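Local coordinates for Sodium/sialic acid symporter SiaT (Proteus mirabilis, PDB 5NV9), which couples the inward Na+ gradient to the uptake of the sialic acid N-acetylneuraminic acid across the bacterial inner membrane, at residues G51-A56 / G177-D182; A56-S61 / Q255-R260; V194-M199 / T322-G327; V297-N302 / P317-T322. All coordinates share one frame; numbering follows the deposited sequence.

Interaction 1 (G51-A56 / G177-D182); sequences GVSVFA and GVIWTD. With NA (sodium ion), chain C; NA (sodium ion), chain B.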
# COMPACT_ATOMS: atom_id res chain seq x y z
N GLY A 51 -11.55 8.23 2.24
CA GLY A 51 -11.44 7.51 0.95
C GLY A 51 -10.26 7.91 0.10
O GLY A 51 -9.64 7.07 -0.53
N VAL A 52 -9.94 9.21 0.06
CA VAL A 52 -8.70 9.66 -0.56
C VAL A 52 -7.44 9.12 0.19
O VAL A 52 -6.35 8.86 -0.38
CB VAL A 52 -8.61 11.23 -0.67
CG1 VAL A 52 -7.31 11.60 -1.39
CG2 VAL A 52 -9.83 11.77 -1.48
N SER A 53 -7.56 9.05 1.48
CA SER A 53 -6.48 8.55 2.32
C SER A 53 -6.21 7.05 2.08
O SER A 53 -5.05 6.60 2.16
CB SER A 53 -6.81 8.76 3.83
OG SER A 53 -5.76 8.21 4.63
N VAL A 54 -7.28 6.30 1.76
CA VAL A 54 -7.15 4.84 1.47
C VAL A 54 -6.38 4.71 0.16
O VAL A 54 -5.47 3.96 0.07
CB VAL A 54 -8.54 4.14 1.26
CG1 VAL A 54 -8.35 2.77 0.62
CG2 VAL A 54 -9.31 3.98 2.55
N PHE A 55 -6.77 5.49 -0.87
CA PHE A 55 -6.09 5.48 -2.19
C PHE A 55 -4.61 5.85 -2.03
O PHE A 55 -3.74 5.17 -2.59
CB PHE A 55 -6.82 6.40 -3.19
CG PHE A 55 -6.20 6.47 -4.58
CD1 PHE A 55 -6.29 5.39 -5.43
CD2 PHE A 55 -5.55 7.63 -5.04
CE1 PHE A 55 -5.74 5.44 -6.69
CE2 PHE A 55 -5.00 7.68 -6.30
CZ PHE A 55 -5.10 6.58 -7.13
N ALA A 56 -4.31 6.89 -1.24
CA ALA A 56 -2.92 7.38 -1.08
C ALA A 56 -2.07 6.44 -0.22
O ALA A 56 -0.89 6.31 -0.45
CB ALA A 56 -2.88 8.79 -0.52
N GLY A 177 -3.79 13.80 11.25
CA GLY A 177 -2.75 14.38 10.47
C GLY A 177 -2.21 13.52 9.35
O GLY A 177 -1.79 14.04 8.32
N VAL A 178 -2.26 12.20 9.54
CA VAL A 178 -1.85 11.27 8.53
C VAL A 178 -2.89 11.27 7.40
O VAL A 178 -2.56 11.23 6.21
CB VAL A 178 -1.74 9.85 9.12
CG1 VAL A 178 -1.58 8.88 8.01
CG2 VAL A 178 -0.52 9.74 10.01
N ILE A 179 -4.16 11.34 7.77
CA ILE A 179 -5.22 11.32 6.78
C ILE A 179 -5.25 12.65 5.98
O ILE A 179 -5.30 12.68 4.75
CB ILE A 179 -6.54 11.05 7.45
CG1 ILE A 179 -6.63 9.56 7.78
CG2 ILE A 179 -7.71 11.53 6.59
CD1 ILE A 179 -7.81 9.22 8.68
N TRP A 180 -5.16 13.76 6.68
CA TRP A 180 -5.22 15.05 5.95
C TRP A 180 -3.98 15.36 5.09
O TRP A 180 -4.16 15.84 3.96
CB TRP A 180 -5.57 16.15 6.89
CG TRP A 180 -7.01 16.10 7.35
CD1 TRP A 180 -7.42 15.87 8.62
CD2 TRP A 180 -8.21 16.28 6.57
NE1 TRP A 180 -8.77 15.89 8.69
CE2 TRP A 180 -9.29 16.14 7.45
CE3 TRP A 180 -8.47 16.57 5.23
CZ2 TRP A 180 -10.60 16.26 7.05
CZ3 TRP A 180 -9.76 16.70 4.84
CH2 TRP A 180 -10.81 16.57 5.73
N THR A 181 -2.77 15.01 5.53
CA THR A 181 -1.63 14.90 4.62
C THR A 181 -1.82 13.95 3.41
O THR A 181 -1.39 14.28 2.28
CB THR A 181 -0.29 14.54 5.33
OG1 THR A 181 -0.43 13.32 6.03
CG2 THR A 181 0.13 15.66 6.30
N ASP A 182 -2.40 12.76 3.65
CA ASP A 182 -2.76 11.82 2.61
C ASP A 182 -3.69 12.42 1.56
O ASP A 182 -3.56 12.08 0.39
CB ASP A 182 -3.46 10.52 3.09
CG ASP A 182 -2.55 9.53 3.74
OD1 ASP A 182 -1.32 9.68 3.68
OD2 ASP A 182 -3.08 8.54 4.37
NA NA C . -0.88 8.02 4.97
NA NA B . 1.15 6.57 -1.08
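Ser53 meets Ile179 and Asp182 where two transmembrane helices of the LeuT fold cross, 47-58 and 155-203. Over these short segments the axes approach to 8.4 Å at an angle of 79°; Ser53 packs against the side chains of Ile179 and Asp182, and Ala56 against the Asp182 carbonyl. Near the start of 177-182, Val178 turns its side chain to Ser345 and Ser346 of helix 328-361, beside the second sodium site. One residue on, Ile179 presents its CG1 branch to the hydroxyl, with CG1 3.5 Å from Ser53 OG, while CG2 packs alongside the serine methylene; the polar link between the helices is thereby flanked by hydrocarbon. The last residue, Asp182, carries most of the contact. Ser53 OG, set anti to its own backbone N (chi1 178°), donates to Asp182 OD2 at 2.7 Å, using the lone pair that points away from OD1. Both carboxylate oxygens also chelate the Na3 ion, OD1 at 2.1 Å and OD2 at 2.3 Å; Ser342, Ser345 and Ser346 complete the shell. Arg260 is a further partner, its NH2 forming a salt bridge with Asp182 OD2 and its NE a probable hydrogen bond with Ser53 OG. The serine is thus a second-shell neighbour of the ion, consistent with a part in positioning the carboxylate. The sodium ion and the arginine would be expected to favour the ionised carboxylate. On the backbone side of the same residue, Asp182 O is met by the methyl of Ala56, with CB 3.5 Å away, while Ala56 O itself binds the Na2 ion at 2.1 Å.

Interaction 2 (A56-S61 / Q255-R260); sequences ATTLSS and QDVVQR. With NA (sodium ion), chain B; SLB (N-acetyl-beta-neuraminic acid), chain D.
Thr57 OG1 has two hydrogen-bond partners, Ser53 O one turn back and Ser346 OG of helix 328-361. The same oxygen also lies over one face of the Arg260 guanidinium, 3.6 Å from NH2 and offset toward the rim, in a contact that is packing alone. The arginine directs its NE to Ser53 OG and its NH2 to Asp182, while Arg260 NH1 makes a weak, bent bond to Asp256 O (2.8 Å, 122°). With Thr57 OG1 beside its backbone N (chi1 -66°), the CG2 methyl is turned the other way and sits 3.2 Å from Asp256 OD2; Ser254 OG binds the second oxygen, OD1. Next along, Thr58 CG2 touches Val257 CG2 at 3.6 Å, a methyl-to-methyl contact. Both threonines thus put a methyl against the turn. Thr58 OG1 points to the sugar, pairing with O8 of the sialic acid at 2.7 Å, and is also hydrogen-bonded to Phe55 O. Beyond Thr58 the helix unwinds, and Ala56 O and Leu59 O both bind the Na2 ion. Ser60 then grips the sugar carboxylate twice, its N reaching O1A in a nearly straight bond (3.0 Å, 174°) and its OG reaching O1B at 2.8 Å. Gln82, Thr63 and Arg135 also bond to the sugar. This interrupted helix, characteristic of the LeuT fold, joins substrate to ion. Around the contact, helix 328-361 borders Thr57 and Asp256, helix 118-151 contributes His132 beside Asp256, and helix 236-253 places Gln250 against both Thr58 and Val257.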
# COMPACT_ATOMS: atom_id res chain seq x y z
N ALA A 56 -4.31 6.89 -1.24
CA ALA A 56 -2.92 7.38 -1.08
C ALA A 56 -2.07 6.44 -0.22
O ALA A 56 -0.89 6.31 -0.45
CB ALA A 56 -2.88 8.79 -0.52
N THR A 57 -2.68 5.78 0.74
CA THR A 57 -2.07 4.71 1.56
C THR A 57 -1.64 3.55 0.63
O THR A 57 -0.53 3.13 0.70
CB THR A 57 -3.04 4.23 2.69
OG1 THR A 57 -3.26 5.27 3.65
CG2 THR A 57 -2.55 2.92 3.48
N THR A 58 -2.51 3.09 -0.28
CA THR A 58 -2.18 1.88 -1.09
C THR A 58 -1.22 2.18 -2.23
O THR A 58 -0.37 1.36 -2.57
CB THR A 58 -3.44 1.19 -1.66
OG1 THR A 58 -4.18 2.14 -2.44
CG2 THR A 58 -4.34 0.66 -0.57
N LEU A 59 -1.33 3.38 -2.81
CA LEU A 59 -0.55 3.77 -3.99
C LEU A 59 0.69 4.52 -3.57
O LEU A 59 0.60 5.66 -3.16
CB LEU A 59 -1.34 4.68 -4.92
CG LEU A 59 -0.82 4.76 -6.36
CD1 LEU A 59 -1.91 5.27 -7.31
CD2 LEU A 59 0.40 5.63 -6.46
N SER A 60 1.83 3.88 -3.79
CA SER A 60 3.12 4.36 -3.29
C SER A 60 4.06 4.62 -4.47
O SER A 60 3.65 4.59 -5.64
CB SER A 60 3.68 3.33 -2.32
OG SER A 60 4.35 2.27 -2.96
N SER A 61 5.33 4.84 -4.18
CA SER A 61 6.32 4.95 -5.24
C SER A 61 6.51 3.68 -6.04
O SER A 61 7.05 3.72 -7.13
CB SER A 61 7.63 5.40 -4.63
OG SER A 61 8.06 4.40 -3.74
N GLN A 255 -4.15 -3.67 8.22
CA GLN A 255 -4.50 -2.60 9.14
C GLN A 255 -4.42 -1.20 8.55
O GLN A 255 -5.18 -0.33 8.99
CB GLN A 255 -3.61 -2.71 10.39
CG GLN A 255 -3.79 -1.57 11.41
CD GLN A 255 -5.15 -1.52 12.11
OE1 GLN A 255 -6.04 -2.35 11.88
NE2 GLN A 255 -5.35 -0.47 12.91
N ASP A 256 -3.49 -0.94 7.61
CA ASP A 256 -3.36 0.43 7.04
C ASP A 256 -4.64 0.89 6.31
O ASP A 256 -4.99 2.07 6.38
CB ASP A 256 -2.09 0.59 6.18
CG ASP A 256 -2.03 -0.38 5.00
OD1 ASP A 256 -2.60 -1.55 5.05
OD2 ASP A 256 -1.37 0.03 4.02
N VAL A 257 -5.34 -0.03 5.65
CA VAL A 257 -6.61 0.28 5.01
C VAL A 257 -7.82 0.16 5.98
O VAL A 257 -8.64 1.09 6.13
CB VAL A 257 -6.76 -0.55 3.75
CG1 VAL A 257 -8.20 -0.47 3.22
CG2 VAL A 257 -5.81 -0.04 2.68
N VAL A 258 -7.86 -0.94 6.71
CA VAL A 258 -8.97 -1.26 7.58
C VAL A 258 -9.17 -0.19 8.62
O VAL A 258 -10.29 0.15 8.99
CB VAL A 258 -8.79 -2.66 8.29
CG1 VAL A 258 -9.91 -2.86 9.28
CG2 VAL A 258 -8.87 -3.79 7.30
N GLN A 259 -8.09 0.37 9.11
CA GLN A 259 -8.17 1.55 10.00
C GLN A 259 -9.02 2.71 9.48
O GLN A 259 -9.69 3.40 10.26
CB GLN A 259 -6.76 2.05 10.29
CG GLN A 259 -6.54 2.53 11.70
CD GLN A 259 -5.16 3.10 11.87
OE1 GLN A 259 -4.23 2.63 11.20
NE2 GLN A 259 -5.00 4.14 12.72
N ARG A 260 -9.01 2.94 8.17
CA ARG A 260 -9.84 4.01 7.59
C ARG A 260 -11.33 3.72 7.64
O ARG A 260 -12.12 4.63 7.48
CB ARG A 260 -9.46 4.33 6.15
CG ARG A 260 -8.33 5.32 6.01
CD ARG A 260 -6.98 4.69 6.15
NE ARG A 260 -5.93 5.72 6.18
CZ ARG A 260 -4.80 5.63 6.88
NH1 ARG A 260 -4.54 4.56 7.61
NH2 ARG A 260 -3.95 6.64 6.88
NA NA B . 1.15 6.57 -1.08
C1 SLB D . 1.64 0.33 -4.32
C2 SLB D . 0.55 -0.69 -4.49
C3 SLB D . 1.12 -1.92 -5.15
C4 SLB D . 0.03 -2.93 -5.56
C5 SLB D . -0.90 -2.17 -6.51
C6 SLB D . -1.47 -0.93 -5.81
C7 SLB D . -2.40 -0.07 -6.67
C8 SLB D . -2.90 1.14 -5.92
C9 SLB D . -3.96 1.90 -6.72
C10 SLB D . -2.21 -3.31 -8.26
C11 SLB D . -3.57 -3.91 -8.53
N5 SLB D . -2.00 -3.03 -6.97
O1A SLB D . 1.79 1.22 -5.23
O1B SLB D . 2.41 0.24 -3.29
O2 SLB D . -0.04 -1.04 -3.21
O4 SLB D . 0.61 -4.09 -6.25
O6 SLB D . -0.41 -0.08 -5.38
O7 SLB D . -1.72 0.43 -7.83
O8 SLB D . -3.44 0.75 -4.67
O9 SLB D . -5.16 1.12 -6.92
O10 SLB D . -1.40 -3.06 -9.16

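Interaction 3 (V194-M199 / T322-G327); sequences VLIFIM and TEMPIG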
# COMPACT_ATOMS: atom_id res chain seq x y z
N VAL A 194 -1.62 13.05 -14.18
CA VAL A 194 -2.38 13.56 -15.33
C VAL A 194 -1.50 14.58 -16.13
O VAL A 194 -1.51 14.64 -17.39
CB VAL A 194 -3.67 14.22 -14.87
CG1 VAL A 194 -4.30 15.01 -15.99
CG2 VAL A 194 -4.62 13.16 -14.35
N LEU A 195 -0.72 15.36 -15.38
CA LEU A 195 0.04 16.43 -15.97
C LEU A 195 1.23 15.86 -16.77
O LEU A 195 1.59 16.40 -17.80
CB LEU A 195 0.54 17.37 -14.87
CG LEU A 195 1.26 18.60 -15.42
CD1 LEU A 195 0.35 19.52 -16.24
CD2 LEU A 195 1.89 19.30 -14.25
N ILE A 196 1.86 14.81 -16.24
CA ILE A 196 2.96 14.06 -16.96
C ILE A 196 2.41 13.52 -18.28
O ILE A 196 3.02 13.70 -19.34
CB ILE A 196 3.50 12.89 -16.13
CG1 ILE A 196 4.27 13.39 -14.89
CG2 ILE A 196 4.41 12.03 -16.99
CD1 ILE A 196 4.45 12.37 -13.78
N PHE A 197 1.27 12.87 -18.21
CA PHE A 197 0.66 12.34 -19.41
C PHE A 197 0.49 13.45 -20.49
O PHE A 197 0.98 13.33 -21.60
CB PHE A 197 -0.70 11.68 -19.14
CG PHE A 197 -1.29 11.07 -20.37
CD1 PHE A 197 -0.63 10.03 -21.01
CD2 PHE A 197 -2.43 11.59 -20.93
CE1 PHE A 197 -1.16 9.47 -22.17
CE2 PHE A 197 -2.95 11.07 -22.10
CZ PHE A 197 -2.32 10.01 -22.73
N ILE A 198 -0.20 14.50 -20.13
CA ILE A 198 -0.41 15.65 -21.01
C ILE A 198 0.84 16.20 -21.71
O ILE A 198 0.83 16.42 -22.94
CB ILE A 198 -1.13 16.78 -20.24
CG1 ILE A 198 -2.57 16.34 -19.99
CG2 ILE A 198 -1.11 18.09 -21.06
CD1 ILE A 198 -3.23 17.11 -18.88
N MSE A 199 1.89 16.40 -20.92
CA MSE A 199 3.15 16.88 -21.40
C MSE A 199 3.80 15.94 -22.37
O MSE A 199 4.44 16.42 -23.33
CB MSE A 199 4.12 17.14 -20.24
CG MSE A 199 3.46 18.15 -19.26
SE MSE A 199 4.62 19.70 -18.81
CE MSE A 199 4.88 20.11 -20.73
N THR A 322 14.50 15.80 -17.51
CA THR A 322 15.11 16.30 -18.74
C THR A 322 14.10 17.01 -19.59
O THR A 322 14.50 17.86 -20.36
CB THR A 322 15.79 15.19 -19.59
OG1 THR A 322 14.85 14.16 -19.97
CG2 THR A 322 16.93 14.56 -18.84
N GLU A 323 12.81 16.70 -19.50
CA GLU A 323 11.84 17.30 -20.45
C GLU A 323 10.74 18.18 -19.87
O GLU A 323 9.93 18.71 -20.65
CB GLU A 323 11.09 16.23 -21.24
CG GLU A 323 11.95 15.23 -22.01
CD GLU A 323 12.78 15.80 -23.12
OE1 GLU A 323 12.48 16.92 -23.61
OE2 GLU A 323 13.71 15.08 -23.55
N MSE A 324 10.60 18.24 -18.56
CA MSE A 324 9.51 19.03 -18.00
C MSE A 324 10.08 20.35 -17.57
O MSE A 324 11.27 20.45 -17.14
CB MSE A 324 8.72 18.31 -16.87
CG MSE A 324 7.70 17.43 -17.55
SE MSE A 324 7.08 16.11 -16.26
CE MSE A 324 5.24 16.82 -16.30
N PRO A 325 9.26 21.39 -17.66
CA PRO A 325 9.87 22.73 -17.42
C PRO A 325 10.09 23.01 -15.98
O PRO A 325 9.48 22.37 -15.09
CB PRO A 325 8.85 23.70 -18.01
CG PRO A 325 7.57 22.95 -18.11
CD PRO A 325 7.87 21.47 -18.13
N ILE A 326 10.95 23.99 -15.74
CA ILE A 326 11.22 24.48 -14.41
C ILE A 326 9.89 24.80 -13.65
O ILE A 326 8.85 25.17 -14.27
CB ILE A 326 12.16 25.70 -14.50
CG1 ILE A 326 12.56 26.21 -13.12
CG2 ILE A 326 11.52 26.85 -15.27
CD1 ILE A 326 13.83 27.01 -13.16
N GLY A 327 9.92 24.64 -12.32
CA GLY A 327 8.70 24.77 -11.48
C GLY A 327 7.82 23.52 -11.59
O GLY A 327 7.53 22.84 -10.59
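Selenomethionine Met324 reaches across to helix 155-203 and lays its terminal methyl on the backbone of Ile196. The contact is apolar throughout, and most of it is made by that one methyl. Met324 CE lies 3.6 Å from Ile196 CA and 3.8 Å from Ile196 CG1, the two side chains crossing at about a right angle; it also meets Met199 CG at 3.7 Å. Leu195 borders the same methyl more loosely, with its O 4.0 Å and its CG 4.4 Å from Met324 CE. The chain of Met324 is nearly extended as far as SE and bends at the last torsion (chi3 116°), which lets CE settle between Ile196 and Met199.

A smaller part of the apolar contact comes from Met199, also a selenomethionine. Bent at both outer torsions, it brings SE to within 3.8 Å of Pro325 CD, the two side chains meeting tip to tip at the more exposed edge. Ile332 of helix 328-361 touches both Ile196 and Met324.

Polar ties from the linker lead outside the two segments: Lys203 NZ bonds to Glu323 O, and Asn10 OD1 accepts from Gly327 N. Met324 to Ile326 form an extended connection between the short helix 315-323 and helix 328-361. Met324 packs this linker on the periplasmic end of helix 155-203, just before the N-terminal end of helix 328-361, which carries sodium ligands in this LeuT-fold protein.

Interaction 4 (V297-N302 / P317-T322); sequences VYYQQN and PLFIVT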
# COMPACT_ATOMS: atom_id res chain seq x y z
N VAL A 297 6.40 5.52 -26.92
CA VAL A 297 6.27 6.24 -28.19
C VAL A 297 7.26 7.40 -28.28
O VAL A 297 7.93 7.57 -29.29
CB VAL A 297 4.86 6.66 -28.48
CG1 VAL A 297 4.78 7.38 -29.81
CG2 VAL A 297 3.96 5.45 -28.49
N TYR A 298 7.40 8.17 -27.20
CA TYR A 298 8.28 9.27 -27.23
C TYR A 298 9.73 8.85 -27.48
O TYR A 298 10.40 9.47 -28.28
CB TYR A 298 8.17 10.13 -25.98
CG TYR A 298 9.15 11.30 -25.93
CD1 TYR A 298 8.89 12.51 -26.61
CD2 TYR A 298 10.31 11.21 -25.20
CE1 TYR A 298 9.79 13.56 -26.56
CE2 TYR A 298 11.21 12.26 -25.15
CZ TYR A 298 10.95 13.43 -25.80
OH TYR A 298 11.90 14.45 -25.66
N TYR A 299 10.23 7.80 -26.82
CA TYR A 299 11.63 7.45 -27.03
C TYR A 299 11.90 6.60 -28.28
O TYR A 299 13.05 6.42 -28.63
CB TYR A 299 12.24 6.85 -25.74
CG TYR A 299 12.43 7.89 -24.68
CD1 TYR A 299 13.48 8.83 -24.77
CD2 TYR A 299 11.61 7.95 -23.58
CE1 TYR A 299 13.66 9.82 -23.80
CE2 TYR A 299 11.79 8.90 -22.59
CZ TYR A 299 12.81 9.86 -22.69
OH TYR A 299 12.94 10.83 -21.69
N GLN A 300 10.85 6.06 -28.92
CA GLN A 300 10.93 5.52 -30.25
C GLN A 300 11.04 6.64 -31.30
O GLN A 300 11.63 6.43 -32.32
CB GLN A 300 9.68 4.72 -30.58
CG GLN A 300 9.60 3.39 -29.84
CD GLN A 300 10.66 2.41 -30.30
OE1 GLN A 300 11.60 2.15 -29.61
NE2 GLN A 300 10.50 1.89 -31.48
N GLN A 301 10.41 7.79 -31.05
CA GLN A 301 10.55 8.98 -31.90
C GLN A 301 11.81 9.71 -31.65
O GLN A 301 12.21 10.51 -32.46
CB GLN A 301 9.41 9.95 -31.70
CG GLN A 301 8.13 9.46 -32.32
CD GLN A 301 7.05 10.47 -32.19
OE1 GLN A 301 7.23 11.51 -31.55
NE2 GLN A 301 5.94 10.20 -32.78
N ASN A 302 12.44 9.48 -30.51
CA ASN A 302 13.69 10.18 -30.16
C ASN A 302 14.73 9.24 -29.65
O ASN A 302 15.16 9.37 -28.49
CB ASN A 302 13.39 11.20 -29.11
CG ASN A 302 12.41 12.24 -29.59
OD1 ASN A 302 12.81 13.17 -30.29
ND2 ASN A 302 11.14 12.11 -29.24
N PRO A 317 11.54 8.97 -14.50
CA PRO A 317 12.27 10.09 -13.89
C PRO A 317 13.19 10.84 -14.84
O PRO A 317 13.39 12.04 -14.66
CB PRO A 317 13.12 9.43 -12.80
CG PRO A 317 12.77 7.97 -12.77
CD PRO A 317 11.62 7.73 -13.70
N LEU A 318 13.79 10.11 -15.78
CA LEU A 318 14.58 10.72 -16.82
C LEU A 318 13.80 11.72 -17.60
O LEU A 318 14.27 12.86 -17.77
CB LEU A 318 15.11 9.66 -17.80
CG LEU A 318 16.00 10.32 -18.87
CD1 LEU A 318 17.30 10.77 -18.21
CD2 LEU A 318 16.26 9.39 -20.04
N PHE A 319 12.62 11.33 -18.10
CA PHE A 319 11.72 12.27 -18.77
C PHE A 319 11.34 13.49 -17.92
O PHE A 319 11.36 14.62 -18.41
CB PHE A 319 10.46 11.60 -19.26
CG PHE A 319 9.54 12.51 -20.03
CD1 PHE A 319 8.61 13.31 -19.38
CD2 PHE A 319 9.60 12.57 -21.41
CE1 PHE A 319 7.77 14.15 -20.10
CE2 PHE A 319 8.75 13.42 -22.14
CZ PHE A 319 7.84 14.19 -21.49
N ILE A 320 11.03 13.27 -16.66
CA ILE A 320 10.65 14.38 -15.81
C ILE A 320 11.74 15.42 -15.69
O ILE A 320 11.49 16.61 -15.83
CB ILE A 320 10.27 13.93 -14.40
CG1 ILE A 320 8.98 13.09 -14.46
CG2 ILE A 320 10.14 15.15 -13.47
CD1 ILE A 320 8.86 12.11 -13.30
N VAL A 321 12.95 14.97 -15.43
CA VAL A 321 14.01 15.88 -15.12
C VAL A 321 14.61 16.50 -16.38
O VAL A 321 15.14 17.63 -16.32
CB VAL A 321 15.06 15.18 -14.27
CG1 VAL A 321 16.30 16.02 -14.12
CG2 VAL A 321 14.45 14.91 -12.89
N THR A 322 14.50 15.80 -17.51
CA THR A 322 15.11 16.30 -18.74
C THR A 322 14.10 17.01 -19.59
O THR A 322 14.50 17.86 -20.36
CB THR A 322 15.79 15.19 -19.59
OG1 THR A 322 14.85 14.16 -19.97
CG2 THR A 322 16.93 14.56 -18.84
O HOH W 1 14.71 12.80 -22.31
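An aromatic contact, completed by one bridging water, joins the periplasmic end of helix 267-301 to the short helix 315-323 that follows it in the chain. Phe319 directs its edge at the face of Tyr298 in a T-shaped pair, with ring centroids 5.4 Å apart and planes at 89°; Phe319 CE2 stands over the centre of the tyrosine ring. Asn302 ND2 bonds to Tyr298 O at 2.9 Å at the end of the helix and lies over the opposite face of the Tyr298 ring, offset toward the rim. Tyr299 fills the remaining part of the interface. Its OH comes down on the backbone of helix 315-323, 3.5 Å from Phe319 CA, and lies at the edge of the Phe319 ring, near the ring plane; Leu318 CD2 approaches the same oxygen to 4.0 Å. Water 1 lies in the plane of the Tyr299 ring at its edge, bonded to Tyr299 OH at 2.7 Å, and donates to Thr322 OG1, also at 2.7 Å. The threonine hydroxyl passes its own proton back one turn to Leu318 O at 2.6 Å, its torsion (chi1 59°) turning OG1 toward that carbonyl. The segment axes are 12.7 Å apart and inclined at 69°, and the aromatic side chains span the distance. Ile200 and Lys203 of helix 155-203 flank Phe319, and Phe150 borders Leu318. The arrangement is that of a helix in a periplasmic loop, inclined to the end of the preceding transmembrane helix and joined to it by aromatic side chains, away from the sodium and sialic acid sites.

In the fold
Interactions 1 and 2 share Ala56 and form one network, their centres about 8 Å apart. Arg260 is the joint: NE lies 2.9 Å from Ser53 OG, a probable hydrogen bond, and NH2 makes a salt bridge of 3.3 Å to Asp182 OD2. Through helix 47-58 this network links the Na3 site to the Na2 site and the sialic acid pocket. Interactions 3 and 4 share Thr322 and helix 315-323; Glu323 OE2 lies 2.9 Å from Tyr298 OH, probably hydrogen-bonded, and Met324 CG touches Phe319 CE1 at 4.2 Å. The centres of interactions 1 and 3 are about 25 Å apart, though the Ile196 side chain lies about 10 Å from that of Ala339, a Na2 ligand.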